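Local coordinates for protein dehydroquinate synthase (Thermus thermophilus, PDB 1UJN) that probably catalyses the conversion of DAHP to 3-dehydroquinate, the second step of chorismate biosynthesis, using NAD(+) and a divalent metal ion, at residues 37-42 / 116-121; 43-48 / 155-160. All blocks are in the same frame, centred on the assembly; numbering follows the deposited sequence.

Contact 1 (37-42 / 116-121); sequences RRVEGF and FPTTTL
V39 and F42 press onto T118 and F116 in the N-terminal domain, a Rossmann-like alpha/beta unit, where strands 31-36 and 112-117 of the parallel part of the sheet each run out into a helix. V39 sits just ahead of helix 40-50 and meets T118 tip to tip: CG1 lies 4.1 Å from T118 CB, and CG2 the same distance from T118 CG2. The threonine methyl is wedged between two neighbours, because T118 CG2 is also 4.1 Å from F42 CD2. F42 carries its ring there with CG anti to the backbone N (chi1 178°). The ring meets the methyl obliquely, and the next ring atom along, F42 CE2, lies 4.3 Å from F116 CB. V91 of strand 87-92 touches F42, F116 and T118, making this a buried apolar patch in which the two segments meet by van der Waals contact. Cutting V39 back to an alanine would probably open a gap opposite T118, leaving its methyl with F42 as its main support across the contact and its side chain freer to turn.

The solvent side is looser. R38 heads the same way, but R38 NH1 comes no nearer than 5.1 Å to T118 OG1, its side chain lying on T161 and P163 instead, while R37 and E40 are exposed. T118 and its neighbour T119 probably bind NAD(+), and T118 is the one that packs here. T119 is only partly buried, and its OG1 turns to the start of helix 120-126, where it caps the backbone N of A122.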
loop_
_atom_site.group_PDB
_atom_site.type_symbol
_atom_site.label_atom_id
_atom_site.label_comp_id
_atom_site.label_asym_id
_atom_site.label_seq_id
_atom_site.Cartn_x
_atom_site.Cartn_y
_atom_site.Cartn_z
ATOM N N ARG A 37 -24.801 2.293 -0.282
ATOM C CA ARG A 37 -26.196 2.021 -0.650
ATOM C C ARG A 37 -27.085 3.252 -0.502
ATOM O O ARG A 37 -28.064 3.407 -1.230
ATOM C CB ARG A 37 -26.773 0.892 0.212
ATOM C CG ARG A 37 -26.029 -0.429 0.121
ATOM C CD ARG A 37 -26.615 -1.440 1.101
ATOM N NE ARG A 37 -25.848 -2.682 1.166
ATOM C CZ ARG A 37 -25.718 -3.543 0.161
ATOM N NH1 ARG A 37 -26.305 -3.303 -1.005
ATOM N NH2 ARG A 37 -24.999 -4.646 0.323
ATOM N N ARG A 38 -26.743 4.120 0.446
ATOM C CA ARG A 38 -27.509 5.340 0.695
ATOM C C ARG A 38 -27.637 6.257 -0.511
ATOM O O ARG A 38 -28.602 7.013 -0.616
ATOM C CB ARG A 38 -26.884 6.152 1.831
ATOM C CG ARG A 38 -27.360 5.795 3.214
ATOM C CD ARG A 38 -27.013 6.910 4.198
ATOM N NE ARG A 38 -27.607 8.195 3.818
ATOM C CZ ARG A 38 -27.046 9.089 3.002
ATOM N NH1 ARG A 38 -25.857 8.856 2.463
ATOM N NH2 ARG A 38 -27.678 10.222 2.725
ATOM N N VAL A 39 -26.656 6.221 -1.406
ATOM C CA VAL A 39 -26.699 7.076 -2.584
ATOM C C VAL A 39 -26.663 6.290 -3.888
ATOM O O VAL A 39 -26.047 6.720 -4.858
ATOM C CB VAL A 39 -25.538 8.107 -2.578
ATOM C CG1 VAL A 39 -25.759 9.128 -1.465
ATOM C CG2 VAL A 39 -24.201 7.394 -2.389
ATOM N N GLU A 40 -27.346 5.150 -3.915
ATOM C CA GLU A 40 -27.371 4.329 -5.114
ATOM C C GLU A 40 -27.893 5.098 -6.323
ATOM O O GLU A 40 -27.393 4.922 -7.434
ATOM C CB GLU A 40 -28.224 3.074 -4.908
ATOM C CG GLU A 40 -28.245 2.185 -6.152
ATOM C CD GLU A 40 -28.857 0.822 -5.912
ATOM O OE1 GLU A 40 -28.810 -0.011 -6.844
ATOM O OE2 GLU A 40 -29.379 0.582 -4.801
ATOM N N GLY A 41 -28.899 5.944 -6.105
ATOM C CA GLY A 41 -29.457 6.722 -7.200
ATOM C C GLY A 41 -28.382 7.486 -7.950
ATOM O O GLY A 41 -28.270 7.399 -9.175
ATOM N N PHE A 42 -27.575 8.236 -7.206
ATOM C CA PHE A 42 -26.504 9.016 -7.802
ATOM C C PHE A 42 -25.429 8.083 -8.354
ATOM O O PHE A 42 -24.843 8.349 -9.402
ATOM C CB PHE A 42 -25.900 9.966 -6.756
ATOM C CG PHE A 42 -24.752 10.785 -7.272
ATOM C CD1 PHE A 42 -24.887 11.547 -8.426
ATOM C CD2 PHE A 42 -23.533 10.797 -6.599
ATOM C CE1 PHE A 42 -23.824 12.312 -8.910
ATOM C CE2 PHE A 42 -22.464 11.559 -7.072
ATOM C CZ PHE A 42 -22.609 12.316 -8.231
ATOM N N PHE A 116 -16.115 10.456 -5.595
ATOM C CA PHE A 116 -17.344 11.233 -5.749
ATOM C C PHE A 116 -17.925 11.343 -4.344
ATOM O O PHE A 116 -18.821 10.585 -3.963
ATOM C CB PHE A 116 -18.321 10.519 -6.675
ATOM C CG PHE A 116 -17.818 10.379 -8.080
ATOM C CD1 PHE A 116 -16.962 9.340 -8.425
ATOM C CD2 PHE A 116 -18.174 11.306 -9.054
ATOM C CE1 PHE A 116 -16.465 9.225 -9.729
ATOM C CE2 PHE A 116 -17.682 11.199 -10.358
ATOM C CZ PHE A 116 -16.828 10.157 -10.693
ATOM N N PRO A 117 -17.402 12.282 -3.546
ATOM C CA PRO A 117 -17.876 12.470 -2.173
ATOM C C PRO A 117 -19.343 12.880 -2.100
ATOM O O PRO A 117 -19.818 13.682 -2.902
ATOM C CB PRO A 117 -16.917 13.526 -1.617
ATOM C CG PRO A 117 -16.577 14.338 -2.829
ATOM C CD PRO A 117 -16.384 13.289 -3.902
ATOM N N THR A 118 -20.061 12.303 -1.145
ATOM C CA THR A 118 -21.478 12.605 -0.983
ATOM C C THR A 118 -21.829 13.132 0.411
ATOM O O THR A 118 -22.996 13.132 0.809
ATOM C CB THR A 118 -22.341 11.363 -1.293
ATOM O OG1 THR A 118 -21.939 10.280 -0.455
ATOM C CG2 THR A 118 -22.172 10.958 -2.756
ATOM N N THR A 119 -20.820 13.569 1.154
ATOM C CA THR A 119 -21.041 14.138 2.483
ATOM C C THR A 119 -20.159 15.382 2.568
ATOM O O THR A 119 -19.189 15.507 1.820
ATOM C CB THR A 119 -20.630 13.179 3.632
ATOM O OG1 THR A 119 -19.205 13.017 3.639
ATOM C CG2 THR A 119 -21.307 11.818 3.472
ATOM N N THR A 120 -20.485 16.307 3.466
ATOM C CA THR A 120 -19.667 17.510 3.583
ATOM C C THR A 120 -18.294 17.168 4.153
ATOM O O THR A 120 -17.277 17.718 3.729
ATOM C CB THR A 120 -20.345 18.566 4.479
ATOM O OG1 THR A 120 -20.861 17.942 5.659
ATOM C CG2 THR A 120 -21.485 19.240 3.722
ATOM N N LEU A 121 -18.261 16.251 5.109
ATOM C CA LEU A 121 -16.993 15.856 5.708
ATOM C C LEU A 121 -16.068 15.263 4.649
ATOM O O LEU A 121 -14.865 15.518 4.657
ATOM C CB LEU A 121 -17.230 14.836 6.834
ATOM C CG LEU A 121 -15.994 14.322 7.588
ATOM C CD1 LEU A 121 -15.214 15.493 8.173
ATOM C CD2 LEU A 121 -16.436 13.369 8.696
#

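Contact 2 (43-48 / 155-160)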
loop_
_atom_site.group_PDB
_atom_site.type_symbol
_atom_site.label_atom_id
_atom_site.label_comp_id
_atom_site.label_asym_id
_atom_site.label_seq_id
_atom_site.Cartn_x
_atom_site.Cartn_y
_atom_site.Cartn_z
ATOM N N ALA A 43 -25.179 6.989 -7.642
ATOM C CA ALA A 43 -24.174 6.017 -8.067
ATOM C C ALA A 43 -24.526 5.478 -9.452
ATOM O O ALA A 43 -23.661 5.354 -10.320
ATOM C CB ALA A 43 -24.092 4.876 -7.066
ATOM N N GLN A 44 -25.802 5.169 -9.660
ATOM C CA GLN A 44 -26.242 4.658 -10.952
ATOM C C GLN A 44 -26.119 5.739 -12.019
ATOM O O GLN A 44 -25.874 5.442 -13.182
ATOM C CB GLN A 44 -27.691 4.167 -10.868
ATOM C CG GLN A 44 -27.907 3.030 -9.887
ATOM C CD GLN A 44 -27.324 1.702 -10.350
ATOM O OE1 GLN A 44 -26.870 1.583 -11.490
ATOM N NE2 GLN A 44 -27.320 0.704 -9.469
ATOM N N GLU A 45 -26.293 6.999 -11.628
ATOM C CA GLU A 45 -26.175 8.096 -12.579
ATOM C C GLU A 45 -24.713 8.247 -13.006
ATOM O O GLU A 45 -24.411 8.465 -14.186
ATOM C CB GLU A 45 -26.674 9.404 -11.957
ATOM C CG GLU A 45 -26.551 10.588 -12.890
ATOM C CD GLU A 45 -27.064 11.876 -12.286
ATOM O OE1 GLU A 45 -26.938 12.927 -12.948
ATOM O OE2 GLU A 45 -27.589 11.841 -11.155
ATOM N N VAL A 46 -23.808 8.128 -12.037
ATOM C CA VAL A 46 -22.381 8.222 -12.316
ATOM C C VAL A 46 -21.997 7.089 -13.270
ATOM O O VAL A 46 -21.299 7.308 -14.262
ATOM C CB VAL A 46 -21.548 8.098 -11.006
ATOM C CG1 VAL A 46 -20.063 7.963 -11.332
ATOM C CG2 VAL A 46 -21.778 9.323 -10.131
ATOM N N ALA A 47 -22.460 5.879 -12.958
ATOM C CA ALA A 47 -22.174 4.704 -13.772
ATOM C C ALA A 47 -22.673 4.874 -15.204
ATOM O O ALA A 47 -21.945 4.615 -16.162
ATOM C CB ALA A 47 -22.808 3.471 -13.145
ATOM N N LYS A 48 -23.918 5.316 -15.348
ATOM C CA LYS A 48 -24.502 5.496 -16.675
ATOM C C LYS A 48 -23.775 6.557 -17.497
ATOM O O LYS A 48 -23.519 6.364 -18.682
ATOM C CB LYS A 48 -25.982 5.862 -16.550
ATOM C CG LYS A 48 -26.774 5.673 -17.835
ATOM C CD LYS A 48 -28.259 5.888 -17.593
ATOM C CE LYS A 48 -29.072 5.523 -18.823
ATOM N NZ LYS A 48 -28.494 6.127 -20.052
ATOM N N GLU A 155 -20.648 16.415 -6.289
ATOM C CA GLU A 155 -21.935 16.813 -6.841
ATOM C C GLU A 155 -22.796 17.298 -5.689
ATOM O O GLU A 155 -23.270 16.499 -4.888
ATOM C CB GLU A 155 -22.597 15.612 -7.516
ATOM C CG GLU A 155 -23.998 15.883 -8.031
ATOM C CD GLU A 155 -24.057 17.111 -8.905
ATOM O OE1 GLU A 155 -23.352 17.146 -9.940
ATOM O OE2 GLU A 155 -24.805 18.048 -8.553
ATOM N N LEU A 156 -22.998 18.607 -5.609
ATOM C CA LEU A 156 -23.786 19.179 -4.525
ATOM C C LEU A 156 -25.231 18.675 -4.491
ATOM O O LEU A 156 -25.843 18.622 -3.430
ATOM C CB LEU A 156 -23.738 20.710 -4.608
ATOM C CG LEU A 156 -22.308 21.265 -4.530
ATOM C CD1 LEU A 156 -22.323 22.784 -4.623
ATOM C CD2 LEU A 156 -21.655 20.820 -3.225
ATOM N N ARG A 157 -25.777 18.291 -5.640
ATOM C CA ARG A 157 -27.141 17.798 -5.641
ATOM C C ARG A 157 -27.255 16.545 -4.784
ATOM O O ARG A 157 -28.326 16.167 -4.328
ATOM C CB ARG A 157 -27.533 17.481 -7.084
ATOM C CG ARG A 157 -28.978 16.997 -7.200
ATOM C CD ARG A 157 -29.457 16.960 -8.656
ATOM N NE ARG A 157 -28.425 16.387 -9.524
ATOM C CZ ARG A 157 -28.415 15.049 -9.670
ATOM N NH1 ARG A 157 -29.314 14.306 -9.048
ATOM N NH2 ARG A 157 -27.493 14.475 -10.450
ATOM N N ALA A 158 -26.120 15.904 -4.514
ATOM C CA ALA A 158 -26.106 14.709 -3.679
ATOM C C ALA A 158 -26.203 15.005 -2.180
ATOM O O ALA A 158 -26.593 14.139 -1.402
ATOM C CB ALA A 158 -24.847 13.890 -3.970
ATOM N N LEU A 159 -25.850 16.222 -1.776
ATOM C CA LEU A 159 -25.892 16.604 -0.362
ATOM C C LEU A 159 -27.293 16.881 0.177
ATOM O O LEU A 159 -27.490 16.978 1.389
ATOM C CB LEU A 159 -25.041 17.852 -0.126
ATOM C CG LEU A 159 -23.542 17.785 -0.401
ATOM C CD1 LEU A 159 -22.933 19.166 -0.212
ATOM C CD2 LEU A 159 -22.901 16.774 0.529
ATOM N N LYS A 160 -28.262 17.012 -0.718
ATOM C CA LYS A 160 -29.626 17.315 -0.309
ATOM C C LYS A 160 -30.330 16.211 0.478
ATOM O O LYS A 160 -31.218 16.490 1.282
ATOM C CB LYS A 160 -30.436 17.712 -1.544
ATOM C CG LYS A 160 -29.873 18.966 -2.214
ATOM C CD LYS A 160 -30.636 19.374 -3.461
ATOM C CE LYS A 160 -29.806 20.340 -4.297
ATOM N NZ LYS A 160 -30.263 20.414 -5.715
HETATM O O HOH W 1 -28.939 11.038 -9.270
#
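E45 runs straight out from helix 40-50, its CG anti to the backbone N and the chain extended beyond it, while R157 leaves its backbone in the same anti way but bends at chi3 (44°), so that the guanidinium swings round to meet the carboxylate coming from the opposite direction. The two form a salt bridge. R157 NH2 donates to E45 OE2 over 2.7 Å, with an N-H...O angle of 166°; the oxygen lies near the guanidinium plane, while NH2 comes in on its syn side, tilted out of the carboxylate plane. The two flat groups are turned 30° against each other, and E45 OE1 is also near, 3.0 Å from R157 NH2. A water lies near the plane of the guanidinium at its edge, accepting a long bond from R157 NH1 at 3.3 Å; its 2.5 Å approach to E45 OE2 is doubtfully short.

In the fold, this bridge lies at the surface of the Rossmann-like domain, joining helix 40-50 to the loop after strand 151-155. Helix 40-50 lies on strand 31-36, with A43, V46 and A47 against L33. R157 belongs to a helical turn in that loop, whose L156 and L159 pack on L203 of helix 199-216.

E155 holds the start of the turn: its OE2 accepts from R157 N at 3.1 Å on the anti side, while OE1 takes the backbone N-H groups of G19 and V20. E45 OE1 and E155 OE1 are 6.3 Å apart, and the positive charge of R157 probably eases the repulsion between these two carboxylates. The E45 side chain also touches L21.

How the contacts relate
From the N terminus the chain leaves strand 31-36, gives 37-42, the lead-in and first residues of helix 40-50, to contact 1 and the next six, 43-48, to contact 2. It then runs through strands 55-58 and 87-92 before 116-121 closes the first loop, with 73 residues between. Strand 151-155 follows, and 155-160 closes the second, with 106 residues between. The segments alternate, so the two loops cross rather than nest. Together they tie one helix to the ends of two adjacent strands, 112-117 and 151-155. The contacts touch directly: F42 CZ packs 3.4 Å from E155 CB, and L159 CD2 lies 3.7 Å from T118 O.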